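Local coordinates for protein 4-hydroxybutyrate CoA-transferase (Porphyromonas gingivalis, PDB 3EH7) that probably transfers coenzyme A between acyl-CoA thioesters and carboxylates such as acetate or 4-hydroxybutyrate, at residues R30-H35 with L118-A123; V39-V44 with P186-A191; Q126-D131 with M163-G168; G157-Q162 with D178-A183; H240-S245 with V270-M275. All coordinates share one frame; numbering follows the deposited sequence. Where two conformers were deposited one is given.

Contact 1: R30-H35 with L118-A123; sequences RVALSH and LHIDVA
Val31 and Val122 are paired in a parallel beta ladder, which joins neighbouring strands of the parallel sheet in the N-terminal acetyl-CoA hydrolase/transferase domain. Their CA atoms stand 4.6 Å apart and their side chains lie side by side on one face. Ala32 N donates to Val122 O at 2.8 Å. Arg30 O, just before Val31, is gripped twice, by Asp121 N and Val122 N, both in its carbonyl plane. The backbone N of Arg30 donates almost straight (173°) to Asp121 OD2, met on the anti side of the carboxylate. The other oxygen, Asp121 OD1, takes His119 NE2 at 2.7 Å, in the imidazole plane but from above the carboxylate. The Arg30 chain runs out extended to CD and bends at chi3 (-89°), which brings NH1 to 2.8 Å from His119 O. Leu118 CD1 lies over one face of that guanidinium, 3.7 Å from Arg30 NE. On the opposite sheet face from Val31, Ala32 CB rests 3.9 Å from Ile120 CD1. Strand 58-60 flanks strand 30-33 on its other side, where Glu58 forms a salt bridge with Arg30 NH2, while Ile113 of helix 109-114 packs against both Leu118 and Ile120.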
# COMPACT_ATOMS: atom_id res chain seq x y z
N ARG A 30 -28.54 -6.81 -1.72
CA ARG A 30 -27.58 -5.87 -2.29
C ARG A 30 -27.56 -6.04 -3.81
O ARG A 30 -27.41 -7.15 -4.32
CB ARG A 30 -26.19 -6.06 -1.72
CG ARG A 30 -25.27 -4.94 -2.12
CD ARG A 30 -23.82 -5.16 -1.76
NE ARG A 30 -23.47 -4.67 -0.43
CZ ARG A 30 -23.50 -5.41 0.67
NH1 ARG A 30 -23.89 -6.69 0.62
NH2 ARG A 30 -23.16 -4.88 1.83
N VAL A 31 -27.72 -4.93 -4.52
CA VAL A 31 -27.83 -4.94 -5.97
C VAL A 31 -26.65 -4.18 -6.51
O VAL A 31 -26.44 -3.04 -6.11
CB VAL A 31 -29.11 -4.21 -6.42
CG1 VAL A 31 -29.26 -4.25 -7.93
CG2 VAL A 31 -30.32 -4.80 -5.74
N ALA A 32 -25.85 -4.82 -7.37
CA ALA A 32 -24.72 -4.17 -8.02
C ALA A 32 -25.16 -3.74 -9.42
O ALA A 32 -25.93 -4.45 -10.07
CB ALA A 32 -23.55 -5.12 -8.10
N LEU A 33 -24.72 -2.57 -9.86
CA LEU A 33 -25.07 -2.03 -11.17
C LEU A 33 -23.82 -1.86 -11.95
O LEU A 33 -22.80 -1.57 -11.35
CB LEU A 33 -25.72 -0.65 -11.06
CG LEU A 33 -27.02 -0.50 -10.28
CD1 LEU A 33 -27.46 0.94 -10.34
CD2 LEU A 33 -28.09 -1.41 -10.84
N SER A 34 -23.90 -2.01 -13.27
CA SER A 34 -22.77 -1.62 -14.12
C SER A 34 -22.28 -0.22 -13.76
O SER A 34 -23.07 0.69 -13.51
CB SER A 34 -23.13 -1.64 -15.61
OG SER A 34 -23.31 -2.93 -16.13
N HIS A 35 -20.96 -0.08 -13.74
CA HIS A 35 -20.29 1.13 -13.30
C HIS A 35 -20.41 2.29 -14.29
O HIS A 35 -20.43 2.08 -15.50
CB HIS A 35 -18.80 0.83 -13.06
CG HIS A 35 -18.02 1.97 -12.50
ND1 HIS A 35 -18.48 2.72 -11.44
CD2 HIS A 35 -16.80 2.46 -12.80
CE1 HIS A 35 -17.58 3.65 -11.14
NE2 HIS A 35 -16.56 3.52 -11.96
N LEU A 118 -17.96 -9.47 0.14
CA LEU A 118 -18.92 -8.45 -0.30
C LEU A 118 -19.95 -9.18 -1.12
O LEU A 118 -19.69 -9.51 -2.29
CB LEU A 118 -18.24 -7.36 -1.14
CG LEU A 118 -19.10 -6.31 -1.86
CD1 LEU A 118 -19.84 -5.42 -0.91
CD2 LEU A 118 -18.20 -5.46 -2.73
N HIS A 119 -21.10 -9.47 -0.51
CA HIS A 119 -22.09 -10.32 -1.11
C HIS A 119 -23.01 -9.49 -1.99
O HIS A 119 -23.55 -8.46 -1.57
CB HIS A 119 -22.91 -11.04 -0.02
CG HIS A 119 -24.04 -11.85 -0.54
ND1 HIS A 119 -23.90 -13.16 -0.96
CD2 HIS A 119 -25.35 -11.54 -0.75
CE1 HIS A 119 -25.06 -13.62 -1.39
NE2 HIS A 119 -25.96 -12.66 -1.27
N ILE A 120 -23.23 -9.98 -3.21
CA ILE A 120 -24.11 -9.33 -4.15
C ILE A 120 -25.24 -10.29 -4.50
O ILE A 120 -25.01 -11.36 -5.07
CB ILE A 120 -23.34 -8.92 -5.41
CG1 ILE A 120 -22.47 -7.71 -5.10
CG2 ILE A 120 -24.31 -8.63 -6.56
CD1 ILE A 120 -21.35 -7.56 -6.05
N ASP A 121 -26.47 -9.91 -4.18
CA ASP A 121 -27.57 -10.77 -4.46
C ASP A 121 -28.03 -10.65 -5.92
O ASP A 121 -28.49 -11.64 -6.50
CB ASP A 121 -28.73 -10.43 -3.54
CG ASP A 121 -28.39 -10.63 -2.06
OD1 ASP A 121 -28.49 -11.77 -1.57
OD2 ASP A 121 -28.01 -9.65 -1.40
N VAL A 122 -27.93 -9.45 -6.48
CA VAL A 122 -28.43 -9.14 -7.80
C VAL A 122 -27.41 -8.27 -8.55
O VAL A 122 -26.88 -7.31 -7.98
CB VAL A 122 -29.77 -8.41 -7.72
CG1 VAL A 122 -30.30 -8.09 -9.12
CG2 VAL A 122 -30.76 -9.26 -6.99
N ALA A 123 -27.11 -8.65 -9.79
CA ALA A 123 -26.26 -7.85 -10.67
C ALA A 123 -27.14 -7.39 -11.81
O ALA A 123 -27.75 -8.22 -12.50
CB ALA A 123 -25.09 -8.67 -11.22

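Contact 2: V39-V44 with P186-A191; sequences VPQSCV and PIYSLA
Gln41 lays its side-chain amide flat on the Tyr188 ring, the two planes only 17° apart, in an amide-aromatic stack. NE2 sits 3.5 Å above the ring plane, over its centre, and Gln41 CG reaches the phenolic end, 3.6 Å from Tyr188 OH. Gln41 gets there with CG beside its backbone N (chi1 -63°) and an extended chain beyond (chi2 171°), approaching from the direction opposite to that of the tyrosine. Val39 meets the same ring differently: its CG1 lies in the ring plane at the edge, 4.0 Å from Tyr188 CE2. The amide is also tied to the backbone before the ring. Gln41 NE2 makes a weak, long bond of 3.5 Å to Pro186 O, and a water bridges the other end, donating to Gln41 OE1 (3.0 Å) and to Pro186 O (2.6 Å). With the direct bond weak, the geometry suggests that this junction between the start of helix 41-49 and the loop 186-191 rests on the flat amide-ring contact and the bridging water more than on that bond.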
# COMPACT_ATOMS: atom_id res chain seq x y z
N VAL A 39 -24.19 2.44 -16.62
CA VAL A 39 -25.29 2.23 -15.67
C VAL A 39 -26.52 1.82 -16.50
O VAL A 39 -26.82 2.44 -17.51
CB VAL A 39 -25.57 3.51 -14.83
CG1 VAL A 39 -27.04 3.66 -14.53
CG2 VAL A 39 -24.76 3.50 -13.52
N PRO A 40 -27.20 0.75 -16.10
CA PRO A 40 -28.35 0.28 -16.87
C PRO A 40 -29.59 1.18 -16.69
O PRO A 40 -30.39 0.96 -15.80
CB PRO A 40 -28.59 -1.12 -16.29
CG PRO A 40 -28.13 -1.00 -14.89
CD PRO A 40 -26.93 -0.12 -14.94
N GLN A 41 -29.74 2.17 -17.56
CA GLN A 41 -30.73 3.23 -17.37
C GLN A 41 -32.18 2.75 -17.28
O GLN A 41 -32.93 3.29 -16.46
CB GLN A 41 -30.59 4.31 -18.45
CG GLN A 41 -29.26 5.01 -18.41
CD GLN A 41 -29.04 5.92 -19.60
OE1 GLN A 41 -29.99 6.53 -20.12
NE2 GLN A 41 -27.78 6.00 -20.06
N SER A 42 -32.59 1.78 -18.11
CA SER A 42 -33.99 1.30 -18.07
C SER A 42 -34.34 0.62 -16.75
O SER A 42 -35.43 0.85 -16.19
CB SER A 42 -34.30 0.32 -19.19
OG SER A 42 -34.02 0.91 -20.43
N CYS A 43 -33.44 -0.20 -16.25
CA CYS A 43 -33.70 -0.89 -14.98
C CYS A 43 -33.64 0.07 -13.81
O CYS A 43 -34.42 -0.07 -12.88
CB CYS A 43 -32.75 -2.06 -14.76
SG CYS A 43 -33.09 -3.44 -15.89
N VAL A 44 -32.75 1.06 -13.87
CA VAL A 44 -32.69 2.05 -12.81
C VAL A 44 -34.00 2.82 -12.76
O VAL A 44 -34.53 3.05 -11.67
CB VAL A 44 -31.50 3.03 -12.96
CG1 VAL A 44 -31.72 4.28 -12.09
CG2 VAL A 44 -30.22 2.36 -12.55
N PRO A 186 -28.86 6.14 -25.92
CA PRO A 186 -27.47 6.51 -25.85
C PRO A 186 -26.96 6.33 -24.42
O PRO A 186 -27.63 6.73 -23.46
CB PRO A 186 -27.47 7.98 -26.28
CG PRO A 186 -28.86 8.45 -26.03
CD PRO A 186 -29.71 7.27 -26.36
N ILE A 187 -25.80 5.73 -24.26
CA ILE A 187 -25.27 5.55 -22.91
C ILE A 187 -24.82 6.92 -22.38
O ILE A 187 -24.76 7.87 -23.15
CB ILE A 187 -24.16 4.49 -22.86
CG1 ILE A 187 -22.90 4.95 -23.59
CG2 ILE A 187 -24.66 3.16 -23.49
CD1 ILE A 187 -21.74 3.92 -23.45
N TYR A 188 -24.54 7.04 -21.08
CA TYR A 188 -24.14 8.35 -20.52
C TYR A 188 -22.85 8.80 -21.18
O TYR A 188 -21.93 8.01 -21.35
CB TYR A 188 -23.96 8.31 -18.99
CG TYR A 188 -25.27 8.17 -18.24
CD1 TYR A 188 -26.30 9.07 -18.44
CD2 TYR A 188 -25.47 7.14 -17.33
CE1 TYR A 188 -27.52 8.95 -17.76
CE2 TYR A 188 -26.68 7.01 -16.64
CZ TYR A 188 -27.70 7.92 -16.85
OH TYR A 188 -28.89 7.79 -16.18
N SER A 189 -22.83 10.07 -21.60
CA SER A 189 -21.64 10.67 -22.17
C SER A 189 -21.16 11.87 -21.36
O SER A 189 -21.88 12.43 -20.55
CB SER A 189 -21.86 11.07 -23.61
OG SER A 189 -22.89 12.02 -23.71
N LEU A 190 -19.92 12.24 -21.61
CA LEU A 190 -19.28 13.37 -20.97
C LEU A 190 -18.87 14.34 -22.05
O LEU A 190 -18.29 13.93 -23.07
CB LEU A 190 -17.99 12.94 -20.32
CG LEU A 190 -17.97 12.16 -19.03
CD1 LEU A 190 -16.51 11.81 -18.80
CD2 LEU A 190 -18.52 12.98 -17.89
N ALA A 191 -19.14 15.61 -21.80
CA ALA A 191 -18.51 16.70 -22.54
C ALA A 191 -17.20 17.02 -21.85
O ALA A 191 -17.08 16.90 -20.62
CB ALA A 191 -19.42 17.95 -22.55
O HOH W 1 -29.90 7.77 -22.82

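Contact 3: Q126-D131 with M163-G168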
# COMPACT_ATOMS: atom_id res chain seq x y z
N GLN A 126 -25.48 -3.71 -17.90
CA GLN A 126 -25.72 -3.33 -19.27
C GLN A 126 -24.74 -4.04 -20.23
O GLN A 126 -23.54 -4.11 -19.97
CB GLN A 126 -25.70 -1.82 -19.45
CG GLN A 126 -26.18 -1.43 -20.81
CD GLN A 126 -26.04 0.03 -21.13
OE1 GLN A 126 -26.27 0.41 -22.28
NE2 GLN A 126 -25.70 0.86 -20.14
N LEU A 127 -25.27 -4.57 -21.33
CA LEU A 127 -24.50 -5.37 -22.27
C LEU A 127 -24.77 -4.98 -23.72
O LEU A 127 -25.81 -4.41 -24.06
CB LEU A 127 -24.84 -6.85 -22.09
CG LEU A 127 -24.72 -7.50 -20.70
CD1 LEU A 127 -25.49 -8.84 -20.70
CD2 LEU A 127 -23.25 -7.71 -20.27
N SER A 128 -23.82 -5.33 -24.58
CA SER A 128 -24.00 -5.22 -26.01
C SER A 128 -24.85 -6.37 -26.48
O SER A 128 -25.04 -7.35 -25.76
CB SER A 128 -22.67 -5.26 -26.74
OG SER A 128 -22.15 -6.59 -26.73
N MSE A 129 -25.33 -6.26 -27.71
CA MSE A 129 -26.07 -7.32 -28.36
C MSE A 129 -25.19 -8.58 -28.42
O MSE A 129 -24.00 -8.45 -28.56
CB MSE A 129 -26.41 -6.89 -29.80
CG MSE A 129 -27.48 -5.85 -29.87
SE MSE A 129 -29.20 -6.62 -29.40
CE MSE A 129 -29.64 -7.63 -31.02
N PRO A 130 -25.79 -9.78 -28.30
CA PRO A 130 -25.00 -10.99 -28.42
C PRO A 130 -24.44 -11.18 -29.81
O PRO A 130 -25.07 -10.84 -30.82
CB PRO A 130 -26.02 -12.10 -28.14
CG PRO A 130 -27.28 -11.55 -28.59
CD PRO A 130 -27.22 -10.10 -28.15
N ASP A 131 -23.24 -11.73 -29.85
CA ASP A 131 -22.66 -12.14 -31.09
C ASP A 131 -23.32 -13.46 -31.51
O ASP A 131 -24.29 -13.93 -30.89
CB ASP A 131 -21.13 -12.24 -30.97
CG ASP A 131 -20.68 -13.37 -30.05
OD1 ASP A 131 -21.39 -14.39 -29.95
OD2 ASP A 131 -19.61 -13.22 -29.44
N MSE A 163 -25.06 0.01 -26.71
CA MSE A 163 -23.87 -0.34 -25.94
C MSE A 163 -22.85 -0.99 -26.88
O MSE A 163 -23.15 -2.00 -27.54
CB MSE A 163 -24.18 -1.30 -24.82
CG MSE A 163 -22.93 -1.73 -24.06
SE MSE A 163 -22.19 -0.29 -22.99
CE MSE A 163 -22.54 -1.08 -21.27
N PRO A 164 -21.65 -0.40 -26.97
CA PRO A 164 -20.71 -0.93 -27.95
C PRO A 164 -20.18 -2.30 -27.55
O PRO A 164 -20.23 -2.67 -26.39
CB PRO A 164 -19.58 0.11 -27.95
CG PRO A 164 -19.71 0.83 -26.69
CD PRO A 164 -21.16 0.83 -26.34
N TYR A 165 -19.72 -3.05 -28.55
CA TYR A 165 -19.10 -4.36 -28.32
C TYR A 165 -17.64 -4.08 -28.11
O TYR A 165 -16.97 -3.59 -29.02
CB TYR A 165 -19.31 -5.29 -29.51
CG TYR A 165 -18.70 -6.68 -29.34
CD1 TYR A 165 -17.36 -6.91 -29.67
CD2 TYR A 165 -19.45 -7.74 -28.84
CE1 TYR A 165 -16.79 -8.14 -29.52
CE2 TYR A 165 -18.88 -9.00 -28.70
CZ TYR A 165 -17.55 -9.18 -29.04
OH TYR A 165 -16.94 -10.41 -28.91
N VAL A 166 -17.16 -4.31 -26.90
CA VAL A 166 -15.77 -3.98 -26.55
C VAL A 166 -14.97 -5.24 -26.27
O VAL A 166 -15.40 -6.13 -25.50
CB VAL A 166 -15.69 -3.00 -25.36
CG1 VAL A 166 -14.23 -2.67 -24.96
CG2 VAL A 166 -16.47 -1.71 -25.70
N HIS A 167 -13.79 -5.27 -26.86
CA HIS A 167 -12.88 -6.39 -26.78
C HIS A 167 -12.20 -6.54 -25.43
O HIS A 167 -12.36 -5.69 -24.54
CB HIS A 167 -11.84 -6.28 -27.89
CG HIS A 167 -12.41 -6.54 -29.25
ND1 HIS A 167 -12.63 -7.81 -29.72
CD2 HIS A 167 -12.86 -5.69 -30.21
CE1 HIS A 167 -13.17 -7.74 -30.93
NE2 HIS A 167 -13.31 -6.47 -31.25
N GLY A 168 -11.43 -7.62 -25.31
CA GLY A 168 -10.73 -7.99 -24.07
C GLY A 168 -11.45 -9.12 -23.36
O GLY A 168 -12.29 -9.79 -23.95
O HOH W 2 -25.09 -3.46 -28.81
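Ser128 and Met163 bring their CA atoms to 4.9 Å, yet no direct hydrogen bond joins the two segments, which pass each other near the C-terminal end of strand 122-127 in the parallel sheet of the Rossmann-like N-terminal domain. A water makes the polar link, accepting from Met129 N at 3.0 Å and lying 2.7 Å from Met163 O. Met163, a selenomethionine, carries most of the apolar contact: bends at chi2 (71°) and chi3 bring its CE methyl against Gln126, across its chain, 3.7 Å from Gln126 CD and equally near CB and CG. The Gln126 amide itself is held from elsewhere, OE1 by Asn160 ND2 and NE2 by Gly38 O. Ser128 CB touches Met163 O at 3.4 Å, while its OG, chi1 73°, donates to Met129 O from above the carbonyl plane and also bonds Ser137 N. Ser128 OG lies 3.6 Å from Tyr165 CD2. Asp131 is held at OD1 by Tyr135 N, and Asp131 OD2 stays 3.9 Å from Tyr165 OH, too far for a hydrogen bond.

Contact 4: G157-Q162 with D178-A183; sequences GEINRQ and DYIVMA
Arg161 presents one face of its guanidinium to Met182, a selenomethionine, whose CE methyl sits over the centre of the group, 3.5 Å from Arg161 CZ. At the guanidinium edge lies Ala183 O, in the plane and 2.9 Å from Arg161 NH2. The backbone N of Arg161 donates to the same Ala183 O at 3.0 Å, and the two donors reach it from opposite faces of the carbonyl plane. A bend at chi2 (-44°) curls the arginine back over the end of strand 179-183. The bent Met182 chain also lies beside Ile159, its CE 4.0 Å from Ile159 CG2, and on the same sheet face Ile159 CD1 touches Ile180 CG2. Between the backbones four bonds of 2.9 Å alternate in direction: Gly157 N to Tyr179 O, Val181 N to Gly157 O, Ile159 N to Val181 O and Ala183 N to Ile159 O. The short strand axes run 25° apart. Just beyond the ladder an Asx turn forms, Gln162 N donating to Asn160 OD1, while Asn160 ND2 bonds Tyr185 O. Such a twisted, wholly parallel ladder, here with Ile159, Ile180 and Met182 on one face and Glu158 and Asn160 on the other, is typical of the central sheet of Rossmann-like alpha/beta domains.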
# COMPACT_ATOMS: atom_id res chain seq x y z
N GLY A 157 -29.53 -8.82 -17.34
CA GLY A 157 -28.75 -8.24 -18.41
C GLY A 157 -29.60 -7.26 -19.19
O GLY A 157 -30.62 -7.64 -19.76
N GLU A 158 -29.16 -6.00 -19.23
CA GLU A 158 -29.86 -4.98 -20.00
C GLU A 158 -29.15 -4.84 -21.34
O GLU A 158 -28.09 -4.21 -21.41
CB GLU A 158 -29.86 -3.64 -19.25
CG GLU A 158 -30.66 -2.55 -19.93
CD GLU A 158 -30.99 -1.37 -19.02
OE1 GLU A 158 -31.58 -1.59 -17.95
OE2 GLU A 158 -30.64 -0.23 -19.38
N ILE A 159 -29.72 -5.44 -22.38
CA ILE A 159 -29.07 -5.45 -23.69
C ILE A 159 -29.47 -4.21 -24.50
O ILE A 159 -30.59 -4.07 -24.99
CB ILE A 159 -29.36 -6.75 -24.48
CG1 ILE A 159 -28.91 -7.96 -23.67
CG2 ILE A 159 -28.64 -6.72 -25.81
CD1 ILE A 159 -28.87 -9.28 -24.48
N ASN A 160 -28.52 -3.30 -24.63
CA ASN A 160 -28.76 -2.03 -25.29
C ASN A 160 -28.15 -2.06 -26.70
O ASN A 160 -26.95 -2.36 -26.89
CB ASN A 160 -28.18 -0.91 -24.42
CG ASN A 160 -28.39 0.49 -24.99
OD1 ASN A 160 -29.03 0.71 -26.04
ND2 ASN A 160 -27.81 1.46 -24.29
N ARG A 161 -28.96 -1.73 -27.69
CA ARG A 161 -28.49 -1.72 -29.07
C ARG A 161 -27.33 -0.73 -29.22
O ARG A 161 -26.51 -0.88 -30.12
CB ARG A 161 -29.57 -1.32 -30.07
CG ARG A 161 -30.94 -1.98 -29.94
CD ARG A 161 -30.89 -3.43 -29.70
NE ARG A 161 -32.15 -4.09 -30.05
CZ ARG A 161 -33.31 -3.96 -29.41
NH1 ARG A 161 -34.37 -4.60 -29.85
NH2 ARG A 161 -33.41 -3.19 -28.32
N GLN A 162 -27.27 0.26 -28.33
CA GLN A 162 -26.26 1.29 -28.43
C GLN A 162 -25.06 1.07 -27.51
O GLN A 162 -24.13 1.87 -27.55
CB GLN A 162 -26.89 2.67 -28.20
CG GLN A 162 -27.95 2.98 -29.24
CD GLN A 162 -28.37 4.43 -29.25
OE1 GLN A 162 -27.52 5.32 -29.15
NE2 GLN A 162 -29.69 4.68 -29.37
N ASP A 178 -30.49 -14.40 -16.04
CA ASP A 178 -31.80 -14.87 -15.56
C ASP A 178 -32.92 -14.09 -16.22
O ASP A 178 -33.93 -14.67 -16.62
CB ASP A 178 -31.88 -14.75 -14.05
CG ASP A 178 -30.80 -15.56 -13.37
OD1 ASP A 178 -30.85 -16.79 -13.51
OD2 ASP A 178 -29.87 -14.99 -12.78
N TYR A 179 -32.73 -12.78 -16.37
CA TYR A 179 -33.64 -11.98 -17.18
C TYR A 179 -32.89 -11.09 -18.12
O TYR A 179 -31.77 -10.67 -17.84
CB TYR A 179 -34.55 -11.15 -16.31
CG TYR A 179 -35.31 -11.98 -15.33
CD1 TYR A 179 -36.53 -12.56 -15.68
CD2 TYR A 179 -34.80 -12.21 -14.05
CE1 TYR A 179 -37.23 -13.34 -14.77
CE2 TYR A 179 -35.49 -12.99 -13.15
CZ TYR A 179 -36.69 -13.55 -13.50
OH TYR A 179 -37.37 -14.32 -12.59
N ILE A 180 -33.52 -10.86 -19.26
CA ILE A 180 -33.00 -9.98 -20.30
C ILE A 180 -33.99 -8.82 -20.52
O ILE A 180 -35.17 -9.02 -20.78
CB ILE A 180 -32.78 -10.71 -21.62
CG1 ILE A 180 -31.68 -11.76 -21.47
CG2 ILE A 180 -32.40 -9.73 -22.72
CD1 ILE A 180 -31.72 -12.83 -22.58
N VAL A 181 -33.48 -7.61 -20.41
CA VAL A 181 -34.28 -6.43 -20.64
C VAL A 181 -33.75 -5.72 -21.89
O VAL A 181 -32.60 -5.25 -21.90
CB VAL A 181 -34.21 -5.52 -19.41
CG1 VAL A 181 -34.89 -4.18 -19.70
CG2 VAL A 181 -34.83 -6.22 -18.20
N MSE A 182 -34.55 -5.65 -22.95
CA MSE A 182 -34.08 -5.01 -24.17
C MSE A 182 -34.11 -3.47 -24.04
O MSE A 182 -34.98 -2.91 -23.37
CB MSE A 182 -34.87 -5.48 -25.42
CG MSE A 182 -34.78 -7.01 -25.73
SE MSE A 182 -32.98 -7.71 -25.78
CE MSE A 182 -32.33 -6.57 -27.25
N ALA A 183 -33.15 -2.81 -24.67
CA ALA A 183 -33.12 -1.34 -24.65
C ALA A 183 -32.48 -0.73 -25.91
O ALA A 183 -31.81 -1.42 -26.69
CB ALA A 183 -32.42 -0.86 -23.41

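Contact 5: H240-S245 with V270-M275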
# COMPACT_ATOMS: atom_id res chain seq x y z
N HIS A 240 -2.16 1.94 -20.12
CA HIS A 240 -2.61 0.94 -19.17
C HIS A 240 -3.16 1.71 -17.99
O HIS A 240 -2.43 2.26 -17.14
CB HIS A 240 -1.52 -0.06 -18.75
CG HIS A 240 -2.03 -1.12 -17.81
ND1 HIS A 240 -2.08 -2.46 -18.15
CD2 HIS A 240 -2.54 -1.03 -16.56
CE1 HIS A 240 -2.59 -3.14 -17.14
NE2 HIS A 240 -2.88 -2.30 -16.17
N THR A 241 -4.48 1.80 -18.00
CA THR A 241 -5.19 2.81 -17.26
C THR A 241 -6.45 2.24 -16.62
O THR A 241 -6.97 1.20 -17.01
CB THR A 241 -5.53 3.97 -18.20
OG1 THR A 241 -5.94 5.11 -17.42
CG2 THR A 241 -6.63 3.55 -19.25
N GLU A 242 -6.94 2.92 -15.61
CA GLU A 242 -8.21 2.50 -15.04
C GLU A 242 -9.32 2.81 -16.07
O GLU A 242 -10.19 1.97 -16.36
CB GLU A 242 -8.49 3.20 -13.72
CG GLU A 242 -9.66 2.55 -12.97
CD GLU A 242 -9.89 3.19 -11.61
OE1 GLU A 242 -8.99 3.04 -10.76
OE2 GLU A 242 -10.95 3.84 -11.41
N MSE A 243 -9.27 4.01 -16.61
CA MSE A 243 -10.20 4.40 -17.66
C MSE A 243 -9.54 5.38 -18.60
O MSE A 243 -8.55 5.98 -18.26
CB MSE A 243 -11.49 4.98 -17.05
CG MSE A 243 -11.29 6.25 -16.27
SE MSE A 243 -11.41 7.90 -17.29
CE MSE A 243 -13.30 7.87 -17.80
N PHE A 244 -10.11 5.52 -19.79
CA PHE A 244 -9.75 6.64 -20.67
C PHE A 244 -10.98 7.21 -21.34
O PHE A 244 -12.10 6.71 -21.15
CB PHE A 244 -8.61 6.30 -21.64
CG PHE A 244 -8.97 5.29 -22.69
CD1 PHE A 244 -9.62 5.67 -23.85
CD2 PHE A 244 -8.60 3.96 -22.53
CE1 PHE A 244 -9.94 4.72 -24.83
CE2 PHE A 244 -8.92 3.02 -23.50
CZ PHE A 244 -9.58 3.42 -24.67
N SER A 245 -10.77 8.28 -22.09
CA SER A 245 -11.85 9.09 -22.62
C SER A 245 -11.39 9.76 -23.90
O SER A 245 -10.45 9.29 -24.54
CB SER A 245 -12.26 10.14 -21.58
OG SER A 245 -13.52 10.70 -21.86
N VAL A 270 -5.36 -0.62 -22.82
CA VAL A 270 -5.92 -1.50 -21.79
C VAL A 270 -6.52 -0.63 -20.69
O VAL A 270 -5.87 0.33 -20.23
CB VAL A 270 -4.83 -2.42 -21.25
CG1 VAL A 270 -5.31 -3.19 -20.02
CG2 VAL A 270 -4.35 -3.35 -22.35
N ALA A 271 -7.74 -0.95 -20.29
CA ALA A 271 -8.51 -0.20 -19.32
C ALA A 271 -9.47 -1.17 -18.63
O ALA A 271 -9.56 -2.32 -19.02
CB ALA A 271 -9.29 0.97 -20.00
N THR A 272 -10.20 -0.70 -17.62
CA THR A 272 -11.23 -1.52 -16.97
C THR A 272 -12.62 -0.94 -17.16
O THR A 272 -13.58 -1.69 -17.13
CB THR A 272 -10.87 -1.83 -15.49
OG1 THR A 272 -11.63 -2.96 -15.04
CG2 THR A 272 -11.06 -0.64 -14.54
N PHE A 273 -12.73 0.37 -17.40
CA PHE A 273 -13.99 1.00 -17.81
C PHE A 273 -13.69 2.24 -18.68
O PHE A 273 -12.54 2.71 -18.76
CB PHE A 273 -14.93 1.30 -16.61
CG PHE A 273 -14.60 2.56 -15.81
CD1 PHE A 273 -13.64 2.52 -14.79
CD2 PHE A 273 -15.26 3.75 -16.05
CE1 PHE A 273 -13.31 3.66 -14.03
CE2 PHE A 273 -14.94 4.93 -15.30
CZ PHE A 273 -13.98 4.88 -14.28
N LEU A 274 -14.72 2.71 -19.38
CA LEU A 274 -14.58 3.82 -20.34
C LEU A 274 -15.74 4.77 -20.20
O LEU A 274 -16.85 4.35 -19.87
CB LEU A 274 -14.57 3.31 -21.77
CG LEU A 274 -13.47 2.33 -22.12
CD1 LEU A 274 -13.72 1.70 -23.48
CD2 LEU A 274 -12.08 3.01 -22.05
N MSE A 275 -15.47 6.05 -20.42
CA MSE A 275 -16.51 7.08 -20.47
C MSE A 275 -16.04 8.28 -21.29
O MSE A 275 -14.88 8.68 -21.18
CB MSE A 275 -16.89 7.52 -19.06
CG MSE A 275 -17.94 8.61 -19.03
SE MSE A 275 -18.80 8.79 -17.31
CE MSE A 275 -17.70 7.57 -16.30
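Glu242 O receives two neighbouring amides of the other segment, Thr272 N at 3.0 Å and Phe273 N at 3.2 Å, the second nearly in line with the carbonyl. Further back Thr241 N donates to Val270 O at 3.0 Å. Two CH-pi contacts belong to the same shell. Met243, a selenomethionine, holds its CB over the Phe273 ring, 3.7 Å from the centroid and 9° off the normal; Leu274 CD2 stands over the Phe244 ring at 3.5 Å and 13°. With CG between its backbone N and carbonyl carbon (chi1 68°), Phe244 runs alongside Leu274, which sets CD2 over the ring centre. In the next shell Thr241 OG1 donates to Met243 O (2.9 Å) and pairs with Leu218 N. Glu242 OE2 lies at the Phe273 edge, 3.5 Å from Phe273 CE1, and is fixed by Thr338 OG1, as OE1 is by Asn299 ND2. His35 meets the Phe273 ring edge-to-face. Strands 238-240 and 269-271 run side by side within the larger mixed sheet, flanked by strands 215-217 and 290-292, and Leu274 reaches Ile284 of helix 278-284.

How the contacts relate
Contacts 1, 3 and 4 share the six-stranded parallel sheet: strand 122-127 serves both contact 1 and contact 3, and strand 154-160 of contact 4 lies next to it. Contacts 3 and 4, centres about 11 Å apart, are linked by Leu127 N and Glu158 O at 2.8 Å. Contact 2 joins this group through Glu158, whose OE1 is 2.9 Å from Cys43 N and OE2 3.1 Å from Ser42 N at the start of helix 41-49. Contact 5 lies in the second sheet, yet touches contact 1 where His35 CD2 is 3.7 Å from Phe273 CG, and contact 2 where Leu190 CD1 is 3.5 Å from Met275 CG. Contact 4 stays clear of it, nearest atoms about 11 Å apart.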